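Local coordinates for protein isoaspartyl dipeptidase (Fervidobacterium islandicum, PDB 7CDH) that probably hydrolyses beta-aspartyl (isoaspartyl) dipeptides as a zinc-dependent M38 metallopeptidase of the amidohydrolase family, a likely protein-repair activity, at residues 8-13 with 19-24; 136-141 with 145-150; 152-157 with 173-178; 341-344 with 350-353. One frame throughout, in Å; residues are numbered along the deposited sequence.

Contact 1 (8-13 with 19-24)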
# COMPACT_ATOMS: atom_id res chain seq x y z
N ALA A 8 -60.30 11.70 4.74
CA ALA A 8 -59.59 11.81 3.45
C ALA A 8 -60.04 10.69 2.52
O ALA A 8 -60.45 9.59 2.99
CB ALA A 8 -58.11 11.81 3.66
N LYS A 9 -59.95 10.93 1.23
CA LYS A 9 -60.04 9.84 0.24
C LYS A 9 -58.64 9.25 0.14
O LYS A 9 -57.72 9.98 -0.14
CB LYS A 9 -60.56 10.38 -1.10
CG LYS A 9 -62.04 10.74 -1.13
CD LYS A 9 -62.33 12.06 -1.79
CE LYS A 9 -63.29 12.89 -0.97
NZ LYS A 9 -63.94 13.95 -1.77
N VAL A 10 -58.48 7.97 0.38
CA VAL A 10 -57.13 7.37 0.48
C VAL A 10 -56.77 6.68 -0.84
O VAL A 10 -57.58 5.84 -1.32
CB VAL A 10 -57.10 6.42 1.66
CG1 VAL A 10 -55.78 5.66 1.74
CG2 VAL A 10 -57.40 7.18 2.93
N PHE A 11 -55.61 7.01 -1.41
CA PHE A 11 -54.97 6.22 -2.49
C PHE A 11 -53.76 5.51 -1.91
O PHE A 11 -52.86 6.16 -1.41
CB PHE A 11 -54.57 7.11 -3.66
CG PHE A 11 -55.69 7.83 -4.34
CD1 PHE A 11 -56.29 8.94 -3.76
CD2 PHE A 11 -56.13 7.43 -5.59
CE1 PHE A 11 -57.30 9.63 -4.42
CE2 PHE A 11 -57.14 8.12 -6.24
CZ PHE A 11 -57.72 9.22 -5.65
N SER A 12 -53.77 4.19 -1.97
CA SER A 12 -52.96 3.32 -1.11
C SER A 12 -51.69 2.80 -1.80
O SER A 12 -50.86 2.19 -1.12
CB SER A 12 -53.84 2.19 -0.61
OG SER A 12 -54.21 1.33 -1.70
N PRO A 13 -51.41 2.95 -3.12
CA PRO A 13 -52.07 3.85 -4.07
C PRO A 13 -53.38 3.43 -4.79
O PRO A 13 -54.01 4.32 -5.38
CB PRO A 13 -50.97 4.01 -5.14
CG PRO A 13 -50.29 2.68 -5.19
CD PRO A 13 -50.29 2.24 -3.75
N LYS A 19 -61.57 6.66 4.02
CA LYS A 19 -61.06 5.73 5.06
C LYS A 19 -60.27 6.53 6.08
O LYS A 19 -59.82 7.61 5.77
CB LYS A 19 -60.20 4.62 4.47
CG LYS A 19 -60.92 3.66 3.54
CD LYS A 19 -61.49 2.45 4.21
CE LYS A 19 -62.25 1.55 3.25
NZ LYS A 19 -63.71 1.70 3.43
N ASP A 20 -60.14 5.99 7.28
CA ASP A 20 -59.44 6.61 8.43
C ASP A 20 -58.15 5.82 8.66
O ASP A 20 -58.20 4.57 8.52
CB ASP A 20 -60.39 6.69 9.62
CG ASP A 20 -61.35 7.88 9.56
OD1 ASP A 20 -61.40 8.57 8.47
OD2 ASP A 20 -62.02 8.15 10.62
N VAL A 21 -57.05 6.53 8.93
CA VAL A 21 -55.69 5.94 9.09
C VAL A 21 -55.14 6.27 10.48
O VAL A 21 -55.06 7.48 10.81
CB VAL A 21 -54.70 6.40 8.00
CG1 VAL A 21 -53.45 5.55 8.05
CG2 VAL A 21 -55.29 6.35 6.59
N ILE A 22 -54.84 5.22 11.25
CA ILE A 22 -54.23 5.28 12.61
C ILE A 22 -52.78 4.82 12.49
O ILE A 22 -52.55 3.71 11.96
CB ILE A 22 -55.01 4.39 13.59
CG1 ILE A 22 -56.52 4.61 13.51
CG2 ILE A 22 -54.51 4.60 15.01
CD1 ILE A 22 -57.31 3.32 13.55
N PHE A 23 -51.83 5.62 12.97
CA PHE A 23 -50.37 5.34 12.81
C PHE A 23 -49.57 5.88 14.01
O PHE A 23 -50.01 6.84 14.67
CB PHE A 23 -49.89 5.92 11.47
CG PHE A 23 -50.14 7.39 11.32
CD1 PHE A 23 -51.35 7.86 10.85
CD2 PHE A 23 -49.17 8.32 11.65
CE1 PHE A 23 -51.58 9.22 10.71
CE2 PHE A 23 -49.40 9.68 11.52
CZ PHE A 23 -50.60 10.13 11.05
N TYR A 24 -48.46 5.21 14.33
CA TYR A 24 -47.34 5.72 15.17
C TYR A 24 -46.21 6.13 14.22
O TYR A 24 -46.27 7.24 13.65
CB TYR A 24 -46.92 4.62 16.16
CG TYR A 24 -46.17 5.07 17.39
CD1 TYR A 24 -45.47 6.26 17.45
CD2 TYR A 24 -46.16 4.27 18.53
CE1 TYR A 24 -44.82 6.66 18.61
CE2 TYR A 24 -45.51 4.66 19.69
CZ TYR A 24 -44.84 5.86 19.74
OH TYR A 24 -44.22 6.23 20.90
O HOH W 1 -58.69 10.03 6.18
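Val-10 meets Lys-19 through a single methyl, CG2, which lies 3.8 Å from the backbone O of Lys-19 and 4.1 Å from its CB. The two side chains cross at about a right angle, so the valine touches the root of the lysine, while the lysine chain, bent at chi2 and chi4, carries its amine away from strand 8-11. The same CG2 also approaches CG2 of Val-21, at 4.3 Å, a loose apolar contact. What brings this methyl forward is the valine's first torsion: with CG1 anti to the backbone N (chi1 174°), CG2 stands beside that nitrogen, on the flank that faces the other strand.

Backbone polar groups meet only slightly beside this packing. The N of Lys-19 gives a weak hydrogen bond to O of Ala-8 at 3.3 Å. A water closes the gap beside it, accepting from N of Ala-8 and donating to O of Lys-19, each at 2.7 Å, so the amide and the carbonyl are joined through solvent instead of directly. The strand axes run at 75° to each other, consistent with strands that meet at a single point and then diverge.

Farther out, Asp-20 forms a salt bridge with Lys-6 and Lys-9 one with Glu-359. Strand 8-11 runs parallel to strand 51-59, whose Leu-53 packs against Ala-8, Val-10 and Val-21, whereas strand 19-23 lies antiparallel between strands 2-6 and 27-31 of the small N-terminal sheet.

Contact 2 (136-141 with 145-150)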
# COMPACT_ATOMS: atom_id res chain seq x y z
N THR A 136 -15.11 3.98 -3.51
CA THR A 136 -15.69 3.11 -2.48
C THR A 136 -15.36 3.74 -1.13
O THR A 136 -14.50 4.59 -1.12
CB THR A 136 -15.21 1.66 -2.63
OG1 THR A 136 -13.84 1.58 -2.23
CG2 THR A 136 -15.33 1.14 -4.05
N PHE A 137 -16.13 3.41 -0.10
CA PHE A 137 -15.86 3.79 1.30
C PHE A 137 -14.71 2.95 1.88
O PHE A 137 -14.00 3.48 2.70
CB PHE A 137 -17.09 3.52 2.16
CG PHE A 137 -18.26 4.42 1.91
CD1 PHE A 137 -19.24 4.09 0.99
CD2 PHE A 137 -18.39 5.60 2.62
CE1 PHE A 137 -20.34 4.91 0.78
CE2 PHE A 137 -19.50 6.41 2.43
CZ PHE A 137 -20.49 6.06 1.53
N THR A 138 -14.60 1.68 1.49
CA THR A 138 -13.83 0.61 2.19
C THR A 138 -12.91 -0.14 1.22
O THR A 138 -12.34 -1.13 1.65
CB THR A 138 -14.76 -0.43 2.83
OG1 THR A 138 -15.32 -1.09 1.70
CG2 THR A 138 -15.84 0.13 3.74
N GLY A 139 -12.82 0.22 -0.05
CA GLY A 139 -11.93 -0.48 -0.99
C GLY A 139 -12.62 -1.49 -1.87
O GLY A 139 -11.99 -1.95 -2.87
N SER A 140 -13.86 -1.88 -1.57
CA SER A 140 -14.64 -2.72 -2.52
C SER A 140 -16.12 -2.36 -2.42
O SER A 140 -16.60 -2.09 -1.29
CB SER A 140 -14.37 -4.22 -2.34
OG SER A 140 -15.04 -4.81 -1.22
N ILE A 141 -16.84 -2.38 -3.53
CA ILE A 141 -18.29 -2.06 -3.45
C ILE A 141 -19.00 -3.17 -2.67
O ILE A 141 -20.01 -2.89 -2.01
CB ILE A 141 -18.90 -1.80 -4.84
CG1 ILE A 141 -18.96 -3.05 -5.69
CG2 ILE A 141 -18.16 -0.66 -5.53
CD1 ILE A 141 -19.27 -2.73 -7.15
N ILE A 145 -21.57 -2.28 0.61
CA ILE A 145 -23.01 -2.66 0.76
C ILE A 145 -23.15 -3.60 1.96
O ILE A 145 -24.15 -3.55 2.61
CB ILE A 145 -23.57 -3.21 -0.55
CG1 ILE A 145 -25.10 -3.34 -0.47
CG2 ILE A 145 -22.89 -4.51 -0.93
CD1 ILE A 145 -25.79 -3.55 -1.82
N VAL A 146 -22.16 -4.40 2.31
CA VAL A 146 -22.34 -5.33 3.47
C VAL A 146 -22.21 -4.49 4.75
O VAL A 146 -23.12 -4.59 5.58
CB VAL A 146 -21.40 -6.54 3.36
CG1 VAL A 146 -21.37 -7.42 4.61
CG2 VAL A 146 -21.75 -7.40 2.17
N LEU A 147 -21.26 -3.56 4.84
CA LEU A 147 -20.87 -2.92 6.13
C LEU A 147 -21.66 -1.63 6.44
O LEU A 147 -21.73 -1.26 7.61
CB LEU A 147 -19.38 -2.61 6.13
CG LEU A 147 -18.44 -3.82 6.11
CD1 LEU A 147 -17.01 -3.34 6.31
CD2 LEU A 147 -18.81 -4.84 7.18
N ILE A 148 -22.14 -0.91 5.43
CA ILE A 148 -22.81 0.42 5.58
C ILE A 148 -24.32 0.31 5.31
O ILE A 148 -24.71 0.15 4.15
CB ILE A 148 -22.13 1.38 4.60
CG1 ILE A 148 -20.64 1.48 4.88
CG2 ILE A 148 -22.80 2.73 4.65
CD1 ILE A 148 -19.87 2.05 3.74
N ASP A 149 -25.13 0.41 6.35
CA ASP A 149 -26.60 0.25 6.30
C ASP A 149 -27.17 0.98 5.07
O ASP A 149 -27.80 0.31 4.27
CB ASP A 149 -27.23 0.60 7.66
CG ASP A 149 -27.44 -0.64 8.54
OD1 ASP A 149 -27.77 -1.71 7.97
OD2 ASP A 149 -27.27 -0.55 9.80
N LYS A 150 -26.89 2.26 4.87
CA LYS A 150 -27.62 3.05 3.85
C LYS A 150 -27.21 2.69 2.42
O LYS A 150 -27.94 3.09 1.50
CB LYS A 150 -27.43 4.55 4.11
CG LYS A 150 -28.26 5.10 5.26
CD LYS A 150 -28.31 6.61 5.29
CE LYS A 150 -28.97 7.14 6.53
NZ LYS A 150 -30.40 6.78 6.57
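Phe-137 receives the end of Ile-148 over one face of its ring: the CD1 methyl sits 3.4 Å from CG and 3.5 Å from CD1 of the phenylalanine, nearer the root of the ring than its far edge. Both side chains leave the backbone in the same way, Phe-137 with CG anti to its carbonyl carbon (chi1 -70°) and Ile-148 with CG1 likewise (chi1 -58°). Beyond CG1 the isoleucine is extended (chi2 162°), which carries its terminal methyl onto the ring. Thr-138 adds its CG2 methyl, 4.5 Å from CD1 of Leu-147.

The only direct hydrogen bond between the two segments is helical, from N of Ile-145 to O of Ile-141 at 3.1 Å. Ser-140 is the N-cap of helix 141-147, its OG accepting from N of Arg-143. Before it, OG1 of Thr-136 accepts from N of Gly-139 at 2.8 Å in an ST motif that folds the loop. Cut back to an alanine, Phe-137 would no longer cover the Ile-148 methyl, and a gap would probably open beside Leu-147 of a second subunit, which packs on the phenylalanine.

The loop before helix 141-147 thus meets Ile-148, just past the helix, through apolar side chains, while Asp-144 of the helix bonds the hydroxyl of Thr-138 and the N of Phe-137; this chemistry suits a buried surface that continues into a subunit interface.

Contact 3 (152-157 with 173-178). With ZN (zinc ion), chain L; ZN (zinc ion), chain K.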
# COMPACT_ATOMS: atom_id res chain seq x y z
N ILE A 152 -27.29 0.99 -0.90
CA ILE A 152 -28.28 0.04 -1.49
C ILE A 152 -27.84 -0.40 -2.89
O ILE A 152 -28.59 -1.14 -3.54
CB ILE A 152 -29.72 0.59 -1.47
CG1 ILE A 152 -29.87 1.99 -2.07
CG2 ILE A 152 -30.24 0.55 -0.04
CD1 ILE A 152 -29.16 2.19 -3.37
N GLY A 153 -26.65 -0.02 -3.32
CA GLY A 153 -26.20 -0.26 -4.70
C GLY A 153 -25.00 0.57 -5.08
O GLY A 153 -24.42 1.21 -4.20
N VAL A 154 -24.62 0.48 -6.34
CA VAL A 154 -23.52 1.26 -6.95
C VAL A 154 -24.14 2.08 -8.06
O VAL A 154 -25.06 1.59 -8.71
CB VAL A 154 -22.41 0.36 -7.48
CG1 VAL A 154 -22.91 -0.53 -8.61
CG2 VAL A 154 -21.19 1.19 -7.91
N GLY A 155 -23.69 3.31 -8.23
CA GLY A 155 -24.29 4.26 -9.16
C GLY A 155 -23.78 5.66 -8.90
O GLY A 155 -23.17 5.89 -7.86
N GLU A 156 -24.02 6.56 -9.87
CA GLU A 156 -24.59 6.14 -11.13
C GLU A 156 -23.45 5.91 -12.13
O GLU A 156 -22.75 6.86 -12.46
CB GLU A 156 -25.66 7.12 -11.62
CG GLU A 156 -25.28 8.57 -11.50
CD GLU A 156 -26.14 9.60 -12.23
OE1 GLU A 156 -26.79 9.28 -13.28
OE2 GLU A 156 -26.19 10.73 -11.69
N ILE A 157 -23.26 4.68 -12.58
CA ILE A 157 -22.19 4.28 -13.53
C ILE A 157 -22.58 4.78 -14.92
O ILE A 157 -23.67 4.47 -15.36
CB ILE A 157 -22.03 2.75 -13.49
CG1 ILE A 157 -21.55 2.32 -12.11
CG2 ILE A 157 -21.12 2.27 -14.60
CD1 ILE A 157 -21.43 0.83 -11.98
N LEU A 173 -19.45 -6.35 -15.62
CA LEU A 173 -19.92 -7.65 -15.07
C LEU A 173 -19.36 -7.85 -13.66
O LEU A 173 -20.14 -8.32 -12.77
CB LEU A 173 -19.50 -8.81 -15.98
CG LEU A 173 -20.35 -9.04 -17.22
CD1 LEU A 173 -19.73 -10.12 -18.09
CD2 LEU A 173 -21.78 -9.39 -16.85
N ARG A 174 -18.08 -7.54 -13.45
CA ARG A 174 -17.47 -7.71 -12.12
C ARG A 174 -18.25 -6.85 -11.11
O ARG A 174 -18.64 -7.39 -10.05
CB ARG A 174 -15.99 -7.38 -12.20
CG ARG A 174 -15.27 -7.40 -10.85
CD ARG A 174 -15.26 -8.72 -10.09
NE ARG A 174 -15.21 -9.87 -10.98
CZ ARG A 174 -14.14 -10.24 -11.67
NH1 ARG A 174 -13.00 -9.57 -11.57
NH2 ARG A 174 -14.23 -11.30 -12.46
N ILE A 175 -18.53 -5.58 -11.45
CA ILE A 175 -19.24 -4.61 -10.58
C ILE A 175 -20.67 -5.11 -10.32
O ILE A 175 -21.09 -5.13 -9.16
CB ILE A 175 -19.22 -3.19 -11.19
CG1 ILE A 175 -17.82 -2.59 -11.14
CG2 ILE A 175 -20.26 -2.27 -10.54
CD1 ILE A 175 -17.58 -1.62 -12.28
N VAL A 176 -21.38 -5.55 -11.36
CA VAL A 176 -22.77 -6.05 -11.17
C VAL A 176 -22.72 -7.30 -10.29
O VAL A 176 -23.54 -7.39 -9.38
CB VAL A 176 -23.48 -6.30 -12.50
CG1 VAL A 176 -24.83 -6.96 -12.28
CG2 VAL A 176 -23.65 -5.03 -13.30
N ALA A 177 -21.83 -8.25 -10.55
CA ALA A 177 -21.74 -9.48 -9.73
C ALA A 177 -21.39 -9.15 -8.28
O ALA A 177 -21.94 -9.78 -7.38
CB ALA A 177 -20.76 -10.46 -10.31
N ASP A 178 -20.53 -8.17 -8.04
CA ASP A 178 -20.11 -7.79 -6.67
C ASP A 178 -21.30 -7.16 -5.93
O ASP A 178 -21.55 -7.53 -4.79
CB ASP A 178 -18.84 -6.93 -6.71
CG ASP A 178 -17.57 -7.74 -7.02
OD1 ASP A 178 -17.69 -9.00 -7.22
OD2 ASP A 178 -16.45 -7.10 -7.09
ZN ZN L . -27.79 11.99 -11.89
ZN ZN K . -27.14 10.87 -14.84
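One methyl, CG2 of Ile-175, carries the whole contact between strand 152-157 and helix 173-178, meeting both Ile-157 and Val-154. The two segments belong to a beta-alpha-beta unit of the amidohydrolase TIM barrel, in which strand 151-159 leads through helix 169-186 to strand 191-196. No hydrogen bond joins them, as expected where a barrel helix lies on the outside of its strand.

With CG2 anti to the backbone N, Ile-175 turns that branch toward the strand. CD1 of Ile-157 comes to it at 3.6 Å, the two isoleucines sliding past each other in opposite directions. Val-154 instead crosses Ile-175 at about a right angle and offers CG1, the branch set between its own backbone N and carbonyl carbon (chi1 64°). Ile-141 packs against Ile-175 as well, and Val-192 touches both strand side chains.

The strand also supplies Glu-156, which follows a cis peptide bond and bridges two zinc ions. His-61, His-63 and Asp-285 complete one metal site, His-195 and His-224 the protein ligands of the other. The carboxylate of Glu-156 is shared between them: OE2 binds the zinc of the His-61, His-63 and Asp-285 site at 2.0 Å, and OE1 the other zinc at 2.2 Å.

Contact 4 (341-344 with 350-353)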
# COMPACT_ATOMS: atom_id res chain seq x y z
N LEU A 341 -38.09 -1.69 -0.32
CA LEU A 341 -38.44 -0.85 0.84
C LEU A 341 -39.87 -1.16 1.30
O LEU A 341 -40.74 -1.36 0.45
CB LEU A 341 -38.32 0.62 0.44
CG LEU A 341 -36.97 1.02 -0.13
CD1 LEU A 341 -36.98 2.48 -0.55
CD2 LEU A 341 -35.84 0.74 0.87
N ASN A 342 -40.12 -1.06 2.60
CA ASN A 342 -41.48 -1.11 3.17
C ASN A 342 -42.06 0.30 3.10
O ASN A 342 -42.50 0.83 4.11
CB ASN A 342 -41.46 -1.88 4.49
CG ASN A 342 -41.27 -3.36 4.18
OD1 ASN A 342 -40.22 -3.93 4.48
ND2 ASN A 342 -42.21 -3.94 3.45
N LYS A 343 -42.18 0.81 1.88
CA LYS A 343 -42.73 2.16 1.60
C LYS A 343 -43.65 2.09 0.38
O LYS A 343 -43.77 1.00 -0.21
CB LYS A 343 -41.56 3.13 1.40
CG LYS A 343 -40.59 3.19 2.57
CD LYS A 343 -39.65 4.38 2.52
CE LYS A 343 -38.78 4.44 3.75
NZ LYS A 343 -39.54 4.88 4.95
N GLY A 344 -44.28 3.20 0.01
CA GLY A 344 -45.08 3.30 -1.23
C GLY A 344 -46.51 2.74 -1.08
O GLY A 344 -47.29 2.87 -2.05
N GLN A 350 -46.79 -1.18 7.15
CA GLN A 350 -46.05 -0.24 6.29
C GLN A 350 -45.70 1.01 7.10
O GLN A 350 -46.34 1.29 8.12
CB GLN A 350 -46.90 0.05 5.06
CG GLN A 350 -47.18 -1.17 4.18
CD GLN A 350 -45.99 -1.75 3.45
OE1 GLN A 350 -44.90 -1.17 3.39
NE2 GLN A 350 -46.19 -2.90 2.82
N ASP A 351 -44.67 1.73 6.67
CA ASP A 351 -44.12 2.91 7.40
C ASP A 351 -45.06 4.08 7.09
O ASP A 351 -45.56 4.17 5.94
CB ASP A 351 -42.66 3.16 7.02
CG ASP A 351 -41.68 2.10 7.53
OD1 ASP A 351 -41.37 2.13 8.74
OD2 ASP A 351 -41.26 1.23 6.73
N ALA A 352 -45.29 4.94 8.09
CA ALA A 352 -46.29 6.03 8.05
C ALA A 352 -45.69 7.22 7.29
O ALA A 352 -45.49 8.28 7.92
CB ALA A 352 -46.73 6.40 9.45
N ASP A 353 -45.47 7.04 5.99
CA ASP A 353 -45.03 8.13 5.08
C ASP A 353 -46.17 8.43 4.12
O ASP A 353 -46.51 7.52 3.32
CB ASP A 353 -43.78 7.74 4.29
CG ASP A 353 -42.61 7.22 5.11
OD1 ASP A 353 -42.58 7.44 6.34
OD2 ASP A 353 -41.70 6.61 4.47
O HOH W 2 -45.66 5.37 2.31
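Lys-343 and Asp-353 form the salt bridge of this contact, NZ lying 2.8 Å from OD2 and on the syn lone pair of that oxygen. The lysine chain is extended until its last torsion, where a bend (chi4 -73°) brings the ammonium round to the carboxylate; the CD methylene is itself 3.6 Å from Asp-353 OD2. The other carboxylate oxygen, OD1, accepts from N of Lys-370, so the aspartate is held from two directions. OD2 of Asp-351 stands 4.4 Å from the Lys-343 amine, too far for a second salt bridge but near enough that its charge may still be felt there.

Backbone links are slighter. N of Asp-351 gives a weak hydrogen bond, 3.5 Å long, to O of Asn-342, the centre of an inverse gamma turn. A water bridges O of Asp-353 and, weakly, N of Gly-344. A methionine in place of Lys-343 would probably leave the buried carboxylate of Asp-353 without its mate.

Around this polar centre, the side chains of Asn-342 and Gln-350 cross at about a right angle, their amide planes 45° apart. Lys-343 also packs on Thr-92, and Asp-353 on Thr-91 and Thr-92, of strand 90-95. The arrangement is an irregular loop, pinned by a salt bridge, that leads from helix 333-339 into strand 354-358, which pairs antiparallel with strand 51-59.

Contacts 1, 2 and 3 are buried, whereas contact 4 lies largely at the surface and is the one built round a salt bridge. Contacts 2 and 3 adjoin: helix 141-147 precedes strand 151-159 in the chain, and Ile-141 CD1 packs 3.6 Å from Ile-175 CG2; both rest mainly on aliphatic packing. Contact 3 alone reaches the zinc centre. Contacts 1 and 4 also touch, through Phe-23 on Ala-352 and Pro-13 on Gly-344, joining the N-terminal region to the loop before strand 354-358. Contacts 1 and 3 reach the same sheet from opposite sides of the chain's centre, their centres about 37 Å apart.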